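Local structure of NADPH Quinone Oxidoreductase (Streptococcus mutans, 4F8Y) at residues Leu4-His9 with Leu77-Pro82; Ala59-Met64 with Ile96-Val101; Ala122-Thr127 with Val158-Leu163. The protein probably catalyses the reduction of quinones such as menadione by NADPH, using bound flavin-adenine dinucleotide as its redox cofactor. All coordinates share one frame; numbering follows the deposited sequence.

Contact 1: Leu4-His9 with Leu77-Pro82. With FAD (flavin-adenine dinucleotide), chain E.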
loop_
_atom_site.group_PDB
_atom_site.type_symbol
_atom_site.label_atom_id
_atom_site.label_comp_id
_atom_site.label_asym_id
_atom_site.label_seq_id
_atom_site.Cartn_x
_atom_site.Cartn_y
_atom_site.Cartn_z
ATOM N N LEU A 4 -20.570 4.182 2.635
ATOM C CA LEU A 4 -19.580 3.614 3.537
ATOM C C LEU A 4 -18.323 4.484 3.528
ATOM O O LEU A 4 -17.664 4.625 2.495
ATOM C CB LEU A 4 -19.252 2.166 3.149
ATOM C CG LEU A 4 -18.164 1.451 3.963
ATOM C CD1 LEU A 4 -18.691 0.958 5.302
ATOM C CD2 LEU A 4 -17.566 0.302 3.171
ATOM N N ILE A 5 -18.012 5.086 4.672
ATOM C CA ILE A 5 -16.759 5.815 4.838
ATOM C C ILE A 5 -15.737 4.836 5.397
ATOM O O ILE A 5 -15.923 4.312 6.495
ATOM C CB ILE A 5 -16.884 7.001 5.841
ATOM C CG1 ILE A 5 -17.999 7.976 5.439
ATOM C CG2 ILE A 5 -15.548 7.739 5.981
ATOM C CD1 ILE A 5 -18.590 8.744 6.612
ATOM N N VAL A 6 -14.670 4.571 4.649
ATOM C CA VAL A 6 -13.550 3.798 5.181
ATOM C C VAL A 6 -12.462 4.772 5.645
ATOM O O VAL A 6 -11.873 5.485 4.836
ATOM C CB VAL A 6 -12.989 2.791 4.153
ATOM C CG1 VAL A 6 -11.935 1.911 4.795
ATOM C CG2 VAL A 6 -14.111 1.940 3.592
ATOM N N TYR A 7 -12.219 4.799 6.954
ATOM C CA TYR A 7 -11.348 5.797 7.576
ATOM C C TYR A 7 -10.074 5.160 8.160
ATOM O O TYR A 7 -10.122 4.127 8.843
ATOM C CB TYR A 7 -12.136 6.577 8.642
ATOM C CG TYR A 7 -11.294 7.309 9.669
ATOM C CD1 TYR A 7 -10.798 8.582 9.414
ATOM C CD2 TYR A 7 -11.012 6.730 10.906
ATOM C CE1 TYR A 7 -10.032 9.257 10.361
ATOM C CE2 TYR A 7 -10.246 7.392 11.851
ATOM C CZ TYR A 7 -9.763 8.656 11.575
ATOM O OH TYR A 7 -8.999 9.314 12.513
ATOM N N THR A 8 -8.938 5.790 7.885
ATOM C CA THR A 8 -7.645 5.210 8.194
ATOM C C THR A 8 -6.729 6.234 8.856
ATOM O O THR A 8 -6.133 7.070 8.182
ATOM C CB THR A 8 -6.957 4.673 6.909
ATOM O OG1 THR A 8 -7.818 3.728 6.256
ATOM C CG2 THR A 8 -5.624 3.994 7.236
ATOM N N HIS A 9 -6.633 6.169 10.178
ATOM C CA HIS A 9 -5.625 6.924 10.898
ATOM C C HIS A 9 -5.510 6.418 12.320
ATOM O O HIS A 9 -6.515 6.172 12.970
ATOM C CB HIS A 9 -5.930 8.419 10.893
ATOM C CG HIS A 9 -4.710 9.270 11.065
ATOM N ND1 HIS A 9 -4.027 9.356 12.259
ATOM C CD2 HIS A 9 -4.028 10.038 10.184
ATOM C CE1 HIS A 9 -2.985 10.154 12.110
ATOM N NE2 HIS A 9 -2.965 10.583 10.861
ATOM N N LEU A 77 -18.631 4.910 -1.581
ATOM C CA LEU A 77 -17.565 4.739 -0.593
ATOM C C LEU A 77 -16.694 5.981 -0.514
ATOM O O LEU A 77 -16.208 6.473 -1.530
ATOM C CB LEU A 77 -16.691 3.527 -0.925
ATOM C CG LEU A 77 -17.378 2.162 -0.954
ATOM C CD1 LEU A 77 -17.900 1.832 -2.348
ATOM C CD2 LEU A 77 -16.403 1.100 -0.493
ATOM N N ILE A 78 -16.501 6.492 0.694
ATOM C CA ILE A 78 -15.584 7.606 0.885
ATOM C C ILE A 78 -14.334 7.070 1.578
ATOM O O ILE A 78 -14.430 6.508 2.666
ATOM C CB ILE A 78 -16.223 8.737 1.725
ATOM C CG1 ILE A 78 -17.557 9.176 1.103
ATOM C CG2 ILE A 78 -15.255 9.898 1.861
ATOM C CD1 ILE A 78 -18.397 10.114 1.981
ATOM N N PHE A 79 -13.175 7.209 0.940
ATOM C CA PHE A 79 -11.913 6.798 1.554
ATOM C C PHE A 79 -11.163 8.003 2.133
ATOM O O PHE A 79 -10.864 8.956 1.413
ATOM C CB PHE A 79 -11.024 6.063 0.549
ATOM C CG PHE A 79 -11.576 4.734 0.096
ATOM C CD1 PHE A 79 -11.267 3.565 0.779
ATOM C CD2 PHE A 79 -12.398 4.652 -1.013
ATOM C CE1 PHE A 79 -11.772 2.337 0.355
ATOM C CE2 PHE A 79 -12.908 3.425 -1.439
ATOM C CZ PHE A 79 -12.591 2.273 -0.753
ATOM N N ILE A 80 -10.871 7.956 3.433
ATOM C CA ILE A 80 -10.112 9.019 4.099
ATOM C C ILE A 80 -8.800 8.484 4.677
ATOM O O ILE A 80 -8.814 7.637 5.570
ATOM C CB ILE A 80 -10.930 9.669 5.249
ATOM C CG1 ILE A 80 -12.228 10.282 4.715
ATOM C CG2 ILE A 80 -10.083 10.720 5.992
ATOM C CD1 ILE A 80 -13.182 10.717 5.804
ATOM N N PHE A 81 -7.667 8.984 4.188
ATOM C CA PHE A 81 -6.367 8.520 4.683
ATOM C C PHE A 81 -5.199 9.485 4.438
ATOM O O PHE A 81 -5.231 10.263 3.477
ATOM C CB PHE A 81 -6.031 7.120 4.120
ATOM C CG PHE A 81 -5.957 7.056 2.613
ATOM C CD1 PHE A 81 -4.765 7.296 1.951
ATOM C CD2 PHE A 81 -7.075 6.728 1.862
ATOM C CE1 PHE A 81 -4.699 7.229 0.562
ATOM C CE2 PHE A 81 -7.012 6.654 0.478
ATOM C CZ PHE A 81 -5.823 6.908 -0.173
ATOM N N PRO A 82 -4.167 9.432 5.313
ATOM C CA PRO A 82 -2.907 10.139 5.039
ATOM C C PRO A 82 -2.098 9.366 4.009
ATOM O O PRO A 82 -2.153 8.134 3.988
ATOM C CB PRO A 82 -2.151 10.092 6.377
ATOM C CG PRO A 82 -2.924 9.200 7.286
ATOM C CD PRO A 82 -4.092 8.617 6.539
HETATM P PA FAD E . -1.680 15.528 12.060
HETATM O O1A FAD E . -0.111 15.306 12.502
HETATM O O2A FAD E . -2.557 14.759 12.939
HETATM O O5B FAD E . -2.059 17.115 12.121
HETATM C C5B FAD E . -1.461 17.980 11.194
HETATM C C4B FAD E . -1.700 19.449 11.501
HETATM O O4B FAD E . -3.098 19.896 11.498
HETATM C C3B FAD E . -1.195 19.946 12.916
HETATM O O3B FAD E . -0.352 21.059 12.991
HETATM C C2B FAD E . -2.463 19.925 13.747
HETATM O O2B FAD E . -2.415 20.496 15.026
HETATM C C1B FAD E . -3.409 20.454 12.742
HETATM N N9A FAD E . -4.826 20.292 13.057
HETATM C C8A FAD E . -5.413 19.286 13.712
HETATM N N7A FAD E . -6.773 19.540 13.758
HETATM C C5A FAD E . -7.002 20.731 13.108
HETATM C C6A FAD E . -8.149 21.446 12.862
HETATM N N6A FAD E . -9.431 20.946 13.331
HETATM N N1A FAD E . -8.088 22.605 12.196
HETATM C C2A FAD E . -6.896 23.083 11.760
HETATM N N3A FAD E . -5.762 22.372 12.006
HETATM C C4A FAD E . -5.822 21.204 12.676
HETATM N N1 FAD E . 3.622 13.021 3.014
HETATM C C2 FAD E . 4.335 13.368 1.698
HETATM O O2 FAD E . 3.753 14.380 0.944
HETATM N N3 FAD E . 4.658 12.085 0.886
HETATM C C4 FAD E . 5.171 10.761 1.599
HETATM O O4 FAD E . 4.998 9.618 0.831
HETATM C C4X FAD E . 4.641 10.588 3.040
HETATM N N5 FAD E . 4.966 9.412 3.841
HETATM C C5X FAD E . 4.675 9.352 5.260
HETATM C C6 FAD E . 4.943 8.131 5.928
HETATM C C7 FAD E . 4.676 8.025 7.263
HETATM C C7M FAD E . 4.950 6.709 7.986
HETATM C C8 FAD E . 4.161 9.081 7.934
HETATM C C8M FAD E . 3.856 8.966 9.425
HETATM C C9 FAD E . 3.905 10.259 7.284
HETATM C C9A FAD E . 4.181 10.378 5.905
HETATM N N10 FAD E . 3.890 11.630 5.245
HETATM C C10 FAD E . 4.120 11.826 3.808
HETATM C "C1'" FAD E . 3.183 12.675 5.955
HETATM C "C2'" FAD E . 1.661 12.549 6.033
HETATM O "O2'" FAD E . 0.989 12.412 4.805
HETATM C "C3'" FAD E . 1.056 13.585 6.958
HETATM O "O3'" FAD E . 1.593 13.557 8.248
HETATM C "C4'" FAD E . -0.456 13.474 6.962
HETATM O "O4'" FAD E . -1.026 13.349 5.698
HETATM C "C5'" FAD E . -1.135 14.558 7.766
HETATM O "O5'" FAD E . -2.394 14.173 8.203
HETATM P P FAD E . -2.494 13.796 9.796
HETATM O O1P FAD E . -4.073 13.514 10.166
HETATM O O2P FAD E . -1.650 12.640 10.086
HETATM O O3P FAD E . -1.840 15.154 10.467
HETATM O O HOH W 1 -9.180 5.140 4.470
#
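Two parallel strands at the heart of the flavodoxin-like sheet pair here, Leu4 to Tyr7 beside Leu77 to Ile80, and the join runs on to the FAD phosphate. Ile78 N donates to Leu4 O (2.8 Å), Val6 N to Ile78 O, Ile80 N to Val6 O in a nearly straight bond (173°), and Thr8 N to Ile80 O. A water gives further bonds to Val6 O and Ile80 O and accepts one from Thr8 OG1 (2.7 Å), so both carbonyls are gripped twice. On the face of Ile5, Tyr7, Ile78 and Ile80, Ile5 lies side by side with Ile78 and with Ile80, its CG2 3.8 Å from Ile80 CD1, while Ile80 CG2 comes to the edge of the Tyr7 ring. On the other face Val6 CB meets Phe79 CD1 at 3.9 Å.

Regular pairing stops at Pro82, which has no N-H to offer: its CD lies near Thr8 O, a buried carbonyl left without a polar partner. Pro82 CG lies obliquely to the His9 ring, close to CD2. With chi1 at -155° the imidazole of His9 extends forward from the strand end, ND1 accepts a hydrogen bond from Asn11 N, and NE2 donates in the ring plane to FAD O2P (2.6 Å). Cofactor phosphate held at the carboxyl ends of parallel strands is characteristic of the flavodoxin-like fold.

Contact 2: Ala59-Met64 with Ile96-Val101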
loop_
_atom_site.group_PDB
_atom_site.type_symbol
_atom_site.label_atom_id
_atom_site.label_comp_id
_atom_site.label_asym_id
_atom_site.label_seq_id
_atom_site.Cartn_x
_atom_site.Cartn_y
_atom_site.Cartn_z
ATOM N N ALA A 59 -12.666 -15.306 -1.280
ATOM C CA ALA A 59 -13.979 -14.661 -1.273
ATOM C C ALA A 59 -14.937 -15.368 -0.322
ATOM O O ALA A 59 -16.098 -14.983 -0.195
ATOM C CB ALA A 59 -14.564 -14.622 -2.680
ATOM N N LYS A 60 -14.448 -16.408 0.342
ATOM C CA LYS A 60 -15.242 -17.091 1.349
ATOM C C LYS A 60 -14.534 -17.147 2.718
ATOM O O LYS A 60 -14.926 -17.919 3.595
ATOM C CB LYS A 60 -15.629 -18.490 0.860
ATOM C CG LYS A 60 -16.414 -18.491 -0.455
ATOM C CD LYS A 60 -17.860 -18.055 -0.253
ATOM N N VAL A 61 -13.500 -16.324 2.905
ATOM C CA VAL A 61 -12.807 -16.269 4.195
ATOM C C VAL A 61 -13.734 -15.651 5.247
ATOM O O VAL A 61 -14.379 -14.631 4.996
ATOM C CB VAL A 61 -11.449 -15.512 4.116
ATOM C CG1 VAL A 61 -10.958 -15.155 5.501
ATOM C CG2 VAL A 61 -10.400 -16.350 3.374
ATOM N N ALA A 62 -13.805 -16.279 6.419
ATOM C CA ALA A 62 -14.780 -15.901 7.451
ATOM C C ALA A 62 -14.615 -14.500 8.054
ATOM O O ALA A 62 -15.570 -13.724 8.110
ATOM C CB ALA A 62 -14.792 -16.942 8.561
ATOM N N GLU A 63 -13.408 -14.199 8.531
ATOM C CA GLU A 63 -13.117 -12.946 9.229
ATOM C C GLU A 63 -13.449 -11.714 8.381
ATOM O O GLU A 63 -13.770 -10.639 8.911
ATOM C CB GLU A 63 -11.645 -12.920 9.649
ATOM C CG GLU A 63 -11.217 -11.655 10.365
ATOM C CD GLU A 63 -9.723 -11.593 10.584
ATOM O OE1 GLU A 63 -8.997 -12.436 10.019
ATOM O OE2 GLU A 63 -9.269 -10.702 11.324
ATOM N N MET A 64 -13.387 -11.886 7.064
ATOM C CA MET A 64 -13.575 -10.776 6.133
ATOM C C MET A 64 -15.012 -10.631 5.661
ATOM O O MET A 64 -15.321 -9.723 4.883
ATOM C CB MET A 64 -12.643 -10.919 4.928
ATOM C CG MET A 64 -11.172 -10.693 5.251
ATOM S SD MET A 64 -10.831 -9.033 5.877
ATOM C CE MET A 64 -10.673 -9.346 7.638
ATOM N N ILE A 96 -7.869 -3.603 1.065
ATOM C CA ILE A 96 -8.014 -3.936 -0.348
ATOM C C ILE A 96 -7.587 -5.370 -0.651
ATOM O O ILE A 96 -8.345 -6.125 -1.250
ATOM C CB ILE A 96 -7.195 -2.970 -1.246
ATOM C CG1 ILE A 96 -7.563 -1.514 -0.948
ATOM C CG2 ILE A 96 -7.413 -3.293 -2.712
ATOM C CD1 ILE A 96 -9.058 -1.239 -1.064
ATOM N N ASP A 97 -6.370 -5.734 -0.242
ATOM C CA ASP A 97 -5.839 -7.079 -0.457
ATOM C C ASP A 97 -6.813 -8.162 0.004
ATOM O O ASP A 97 -7.054 -9.140 -0.702
ATOM C CB ASP A 97 -4.525 -7.294 0.302
ATOM C CG ASP A 97 -3.380 -6.470 -0.229
ATOM O OD1 ASP A 97 -3.492 -5.889 -1.330
ATOM O OD2 ASP A 97 -2.356 -6.413 0.477
ATOM N N ARG A 98 -7.358 -8.004 1.204
ATOM C CA ARG A 98 -8.142 -9.079 1.803
ATOM C C ARG A 98 -9.620 -9.068 1.423
ATOM O O ARG A 98 -10.239 -10.128 1.323
ATOM C CB ARG A 98 -7.989 -9.069 3.318
ATOM C CG ARG A 98 -6.576 -9.282 3.783
ATOM C CD ARG A 98 -6.590 -9.526 5.261
ATOM N NE ARG A 98 -7.319 -10.749 5.585
ATOM C CZ ARG A 98 -7.513 -11.185 6.823
ATOM N NH1 ARG A 98 -7.046 -10.485 7.847
ATOM N NH2 ARG A 98 -8.182 -12.309 7.038
ATOM N N VAL A 99 -10.172 -7.876 1.202
ATOM C CA VAL A 99 -11.597 -7.709 0.905
ATOM C C VAL A 99 -11.927 -7.661 -0.606
ATOM O O VAL A 99 -12.872 -8.309 -1.073
ATOM C CB VAL A 99 -12.157 -6.450 1.604
ATOM C CG1 VAL A 99 -13.632 -6.254 1.266
ATOM C CG2 VAL A 99 -11.938 -6.546 3.104
ATOM N N PHE A 100 -11.156 -6.889 -1.366
ATOM C CA PHE A 100 -11.387 -6.784 -2.801
ATOM C C PHE A 100 -10.742 -7.960 -3.530
ATOM O O PHE A 100 -9.769 -7.791 -4.261
ATOM C CB PHE A 100 -10.863 -5.440 -3.329
ATOM C CG PHE A 100 -11.686 -4.258 -2.882
ATOM C CD1 PHE A 100 -11.856 -3.982 -1.523
ATOM C CD2 PHE A 100 -12.299 -3.426 -3.813
ATOM C CE1 PHE A 100 -12.617 -2.906 -1.107
ATOM C CE2 PHE A 100 -13.068 -2.340 -3.399
ATOM C CZ PHE A 100 -13.226 -2.082 -2.045
ATOM N N VAL A 101 -11.298 -9.153 -3.329
ATOM C CA VAL A 101 -10.676 -10.383 -3.819
ATOM C C VAL A 101 -11.354 -10.929 -5.081
ATOM O O VAL A 101 -12.472 -10.553 -5.408
ATOM C CB VAL A 101 -10.642 -11.481 -2.722
ATOM C CG1 VAL A 101 -9.719 -11.078 -1.577
ATOM C CG2 VAL A 101 -12.043 -11.758 -2.204
#
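Arg98, on the last turn of helix 90-99, reaches across to Glu63 and Met64 in the loop 59-64. Its chain leaves beside the backbone N and turns at chi3 (63°), which brings the guanidinium up against the loop. Glu63 is extended, and its OE1 accepts a hydrogen bond from Arg98 NH2 at 3.1 Å, part of a salt bridge. The bond lies near the guanidinium plane but meets the carboxylate from above, the two planes standing 78° apart; this is a single-point grip, not a paired one. Arg98 NH1 is bonded separately to Asp44 O, so two partners limit the rotation of the group.

Met64 crosses the arginine at about a right angle. Bent at chi2 (-61°) and again at chi3, it folds its methyl CE over the centre of one guanidinium face, 3.7 Å from Arg98 CZ, while SD lies 3.8 Å from Arg98 CB and 3.9 Å from Val99 CG2. Farther along, Val101 CG2 sits 3.6 Å from Ala59 CA.

The loop lies against the last turn of helix 90-99 and leads into helix 65-73. Val99 also packs on Tyr67 and Val71 of that helix, and Ile96, Asp97 and Phe100 meet Trp85 of the second subunit.

Contact 3: Ala122-Thr127 with Val158-Leu163. With FAD (flavin-adenine dinucleotide), chain E.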
loop_
_atom_site.group_PDB
_atom_site.type_symbol
_atom_site.label_atom_id
_atom_site.label_comp_id
_atom_site.label_asym_id
_atom_site.label_seq_id
_atom_site.Cartn_x
_atom_site.Cartn_y
_atom_site.Cartn_z
ATOM N N ALA A 122 -17.245 6.527 -5.718
ATOM C CA ALA A 122 -16.345 6.726 -4.588
ATOM C C ALA A 122 -15.760 8.125 -4.513
ATOM O O ALA A 122 -15.736 8.863 -5.491
ATOM C CB ALA A 122 -15.218 5.683 -4.602
ATOM N N TRP A 123 -15.286 8.472 -3.326
ATOM C CA TRP A 123 -14.595 9.723 -3.094
ATOM C C TRP A 123 -13.380 9.353 -2.271
ATOM O O TRP A 123 -13.496 8.649 -1.269
ATOM C CB TRP A 123 -15.503 10.681 -2.322
ATOM C CG TRP A 123 -14.955 12.060 -2.082
ATOM C CD1 TRP A 123 -13.970 12.696 -2.782
ATOM C CD2 TRP A 123 -15.406 12.991 -1.092
ATOM N NE1 TRP A 123 -13.762 13.957 -2.268
ATOM C CE2 TRP A 123 -14.636 14.161 -1.233
ATOM C CE3 TRP A 123 -16.388 12.944 -0.091
ATOM C CZ2 TRP A 123 -14.818 15.275 -0.414
ATOM C CZ3 TRP A 123 -16.561 14.041 0.720
ATOM C CH2 TRP A 123 -15.782 15.193 0.555
ATOM N N ILE A 124 -12.209 9.785 -2.718
ATOM C CA ILE A 124 -10.985 9.550 -1.975
ATOM C C ILE A 124 -10.495 10.888 -1.441
ATOM O O ILE A 124 -10.297 11.836 -2.207
ATOM C CB ILE A 124 -9.898 8.908 -2.854
ATOM C CG1 ILE A 124 -10.348 7.532 -3.344
ATOM C CG2 ILE A 124 -8.588 8.828 -2.089
ATOM C CD1 ILE A 124 -9.598 7.038 -4.553
ATOM N N ILE A 125 -10.338 10.974 -0.124
ATOM C CA ILE A 125 -9.794 12.177 0.500
ATOM C C ILE A 125 -8.406 11.907 1.086
ATOM O O ILE A 125 -8.257 11.127 2.025
ATOM C CB ILE A 125 -10.735 12.775 1.576
ATOM C CG1 ILE A 125 -12.160 12.895 1.038
ATOM C CG2 ILE A 125 -10.235 14.151 1.999
ATOM C CD1 ILE A 125 -13.197 13.113 2.116
ATOM N N THR A 126 -7.404 12.562 0.510
ATOM C CA THR A 126 -6.019 12.354 0.904
ATOM C C THR A 126 -5.424 13.591 1.576
ATOM O O THR A 126 -5.823 14.724 1.299
ATOM C CB THR A 126 -5.121 11.977 -0.312
ATOM O OG1 THR A 126 -5.615 12.617 -1.491
ATOM C CG2 THR A 126 -5.113 10.488 -0.547
ATOM N N THR A 127 -4.468 13.349 2.466
ATOM C CA THR A 127 -3.639 14.397 3.040
ATOM C C THR A 127 -2.157 14.045 2.800
ATOM O O THR A 127 -1.784 12.877 2.811
ATOM C CB THR A 127 -3.945 14.594 4.551
ATOM O OG1 THR A 127 -3.748 13.365 5.266
ATOM C CG2 THR A 127 -5.380 15.043 4.740
ATOM N N VAL A 158 -15.024 8.183 -9.724
ATOM C CA VAL A 158 -14.172 8.257 -8.547
ATOM C C VAL A 158 -13.616 9.680 -8.487
ATOM O O VAL A 158 -12.933 10.123 -9.411
ATOM C CB VAL A 158 -13.008 7.226 -8.598
ATOM C CG1 VAL A 158 -12.028 7.447 -7.444
ATOM C CG2 VAL A 158 -13.543 5.799 -8.583
ATOM N N LYS A 159 -13.947 10.397 -7.414
ATOM C CA LYS A 159 -13.437 11.742 -7.164
ATOM C C LYS A 159 -12.188 11.638 -6.291
ATOM O O LYS A 159 -12.193 10.953 -5.268
ATOM C CB LYS A 159 -14.516 12.577 -6.459
ATOM C CG LYS A 159 -14.183 14.047 -6.207
ATOM C CD LYS A 159 -15.413 14.787 -5.656
ATOM C CE LYS A 159 -15.076 16.194 -5.211
ATOM N NZ LYS A 159 -14.516 17.018 -6.320
ATOM N N LEU A 160 -11.112 12.300 -6.707
ATOM C CA LEU A 160 -9.884 12.327 -5.921
ATOM C C LEU A 160 -9.634 13.737 -5.386
ATOM O O LEU A 160 -9.386 14.673 -6.145
ATOM C CB LEU A 160 -8.691 11.816 -6.739
ATOM C CG LEU A 160 -7.306 11.872 -6.090
ATOM C CD1 LEU A 160 -7.338 11.345 -4.672
ATOM C CD2 LEU A 160 -6.282 11.100 -6.927
ATOM N N THR A 161 -9.717 13.870 -4.070
ATOM C CA THR A 161 -9.569 15.148 -3.398
ATOM C C THR A 161 -8.290 15.152 -2.561
ATOM O O THR A 161 -8.202 14.483 -1.524
ATOM C CB THR A 161 -10.810 15.457 -2.521
ATOM O OG1 THR A 161 -11.950 15.658 -3.365
ATOM C CG2 THR A 161 -10.591 16.711 -1.666
ATOM N N GLU A 162 -7.300 15.911 -3.024
ATOM C CA GLU A 162 -5.989 15.961 -2.387
ATOM C C GLU A 162 -5.799 17.255 -1.595
ATOM O O GLU A 162 -5.871 18.347 -2.152
ATOM C CB GLU A 162 -4.891 15.820 -3.444
ATOM C CG GLU A 162 -5.261 14.833 -4.525
ATOM C CD GLU A 162 -4.289 14.821 -5.674
ATOM O OE1 GLU A 162 -3.113 14.474 -5.447
ATOM O OE2 GLU A 162 -4.704 15.133 -6.811
ATOM N N LEU A 163 -5.568 17.113 -0.294
ATOM C CA LEU A 163 -5.255 18.241 0.573
ATOM C C LEU A 163 -3.737 18.287 0.752
ATOM O O LEU A 163 -3.162 17.534 1.550
ATOM C CB LEU A 163 -5.981 18.112 1.922
ATOM C CG LEU A 163 -7.482 17.767 1.889
ATOM C CD1 LEU A 163 -8.117 17.872 3.271
ATOM C CD2 LEU A 163 -8.229 18.631 0.887
HETATM P PA FAD E . -1.680 15.528 12.060
HETATM O O1A FAD E . -0.111 15.306 12.502
HETATM O O2A FAD E . -2.557 14.759 12.939
HETATM O O5B FAD E . -2.059 17.115 12.121
HETATM C C5B FAD E . -1.461 17.980 11.194
HETATM C C4B FAD E . -1.700 19.449 11.501
HETATM O O4B FAD E . -3.098 19.896 11.498
HETATM C C3B FAD E . -1.195 19.946 12.916
HETATM O O3B FAD E . -0.352 21.059 12.991
HETATM C C2B FAD E . -2.463 19.925 13.747
HETATM O O2B FAD E . -2.415 20.496 15.026
HETATM C C1B FAD E . -3.409 20.454 12.742
HETATM N N9A FAD E . -4.826 20.292 13.057
HETATM C C8A FAD E . -5.413 19.286 13.712
HETATM N N7A FAD E . -6.773 19.540 13.758
HETATM C C5A FAD E . -7.002 20.731 13.108
HETATM C C6A FAD E . -8.149 21.446 12.862
HETATM N N6A FAD E . -9.431 20.946 13.331
HETATM N N1A FAD E . -8.088 22.605 12.196
HETATM C C2A FAD E . -6.896 23.083 11.760
HETATM N N3A FAD E . -5.762 22.372 12.006
HETATM C C4A FAD E . -5.822 21.204 12.676
HETATM N N1 FAD E . 3.622 13.021 3.014
HETATM C C2 FAD E . 4.335 13.368 1.698
HETATM O O2 FAD E . 3.753 14.380 0.944
HETATM N N3 FAD E . 4.658 12.085 0.886
HETATM C C4 FAD E . 5.171 10.761 1.599
HETATM O O4 FAD E . 4.998 9.618 0.831
HETATM C C4X FAD E . 4.641 10.588 3.040
HETATM N N5 FAD E . 4.966 9.412 3.841
HETATM C C5X FAD E . 4.675 9.352 5.260
HETATM C C6 FAD E . 4.943 8.131 5.928
HETATM C C7 FAD E . 4.676 8.025 7.263
HETATM C C7M FAD E . 4.950 6.709 7.986
HETATM C C8 FAD E . 4.161 9.081 7.934
HETATM C C8M FAD E . 3.856 8.966 9.425
HETATM C C9 FAD E . 3.905 10.259 7.284
HETATM C C9A FAD E . 4.181 10.378 5.905
HETATM N N10 FAD E . 3.890 11.630 5.245
HETATM C C10 FAD E . 4.120 11.826 3.808
HETATM C "C1'" FAD E . 3.183 12.675 5.955
HETATM C "C2'" FAD E . 1.661 12.549 6.033
HETATM O "O2'" FAD E . 0.989 12.412 4.805
HETATM C "C3'" FAD E . 1.056 13.585 6.958
HETATM O "O3'" FAD E . 1.593 13.557 8.248
HETATM C "C4'" FAD E . -0.456 13.474 6.962
HETATM O "O4'" FAD E . -1.026 13.349 5.698
HETATM C "C5'" FAD E . -1.135 14.558 7.766
HETATM O "O5'" FAD E . -2.394 14.173 8.203
HETATM P P FAD E . -2.494 13.796 9.796
HETATM O O1P FAD E . -4.073 13.514 10.166
HETATM O O2P FAD E . -1.650 12.640 10.086
HETATM O O3P FAD E . -1.840 15.154 10.467
HETATM O O HOH W 2 -2.937 12.698 -2.918
#
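With CG of Trp123 turned opposite its own backbone N (chi1 -176°) and OG1 of Thr161 rotated beside its backbone N (chi1 -67°), the indole N-H and the hydroxyl oxygen meet across the strands. Trp123 NE1 donates to Thr161 OG1 over 2.7 Å, almost straight (172°) and within the ring plane, which ties the tilt of the indole to the neighbouring strand. Ile125 CG1 covers the centre of one indole face, and the aliphatic chain of Lys159 runs alongside CD1 and NE1, its CG 3.7 Å from Trp123 CD1.

These are the two strands of a beta-alpha-beta unit whose helix is 143-150, and 155-163 is the outermost strand on this side of the parallel sheet. Five backbone bonds join them, from Lys159 N to Ala122 O through to Leu163 N to Thr126 O (2.9 Å). On the face toward helix 143-150, Ile124 meets Val158 through CD1 to CG1 and Leu160 through CG2 to CD1, both at 3.8 Å. Thr126 OG1 gives a hydrogen bond to a water that in turn donates to Glu162 OE1. Thr127 OG1, also bonded to Asn16 ND2, is hydrogen-bonded to FAD O4' of the ribityl chain (2.8 Å), at the carboxyl ends of the strands.

Overall arrangement
From the N terminus, contact 1 closes a loop of 67 residues by pairing strand 2-7 with strand 76-82. Contact 2 begins within that loop, at 59-64, and closes beyond it on helix 90-99, the element after strand 76-82, so contacts 1 and 2 cross; their centres are about 18 Å apart. Contact 3 follows in series, closing the shorter loop around helix 143-150. Strands 76-82 and 120-127 are neighbours, so contacts 1 and 3 are two joins of the same five-stranded sheet, both reaching the FAD. Contact 2 ties the loop before helix 65-73 to the end of helix 90-99, near the second subunit.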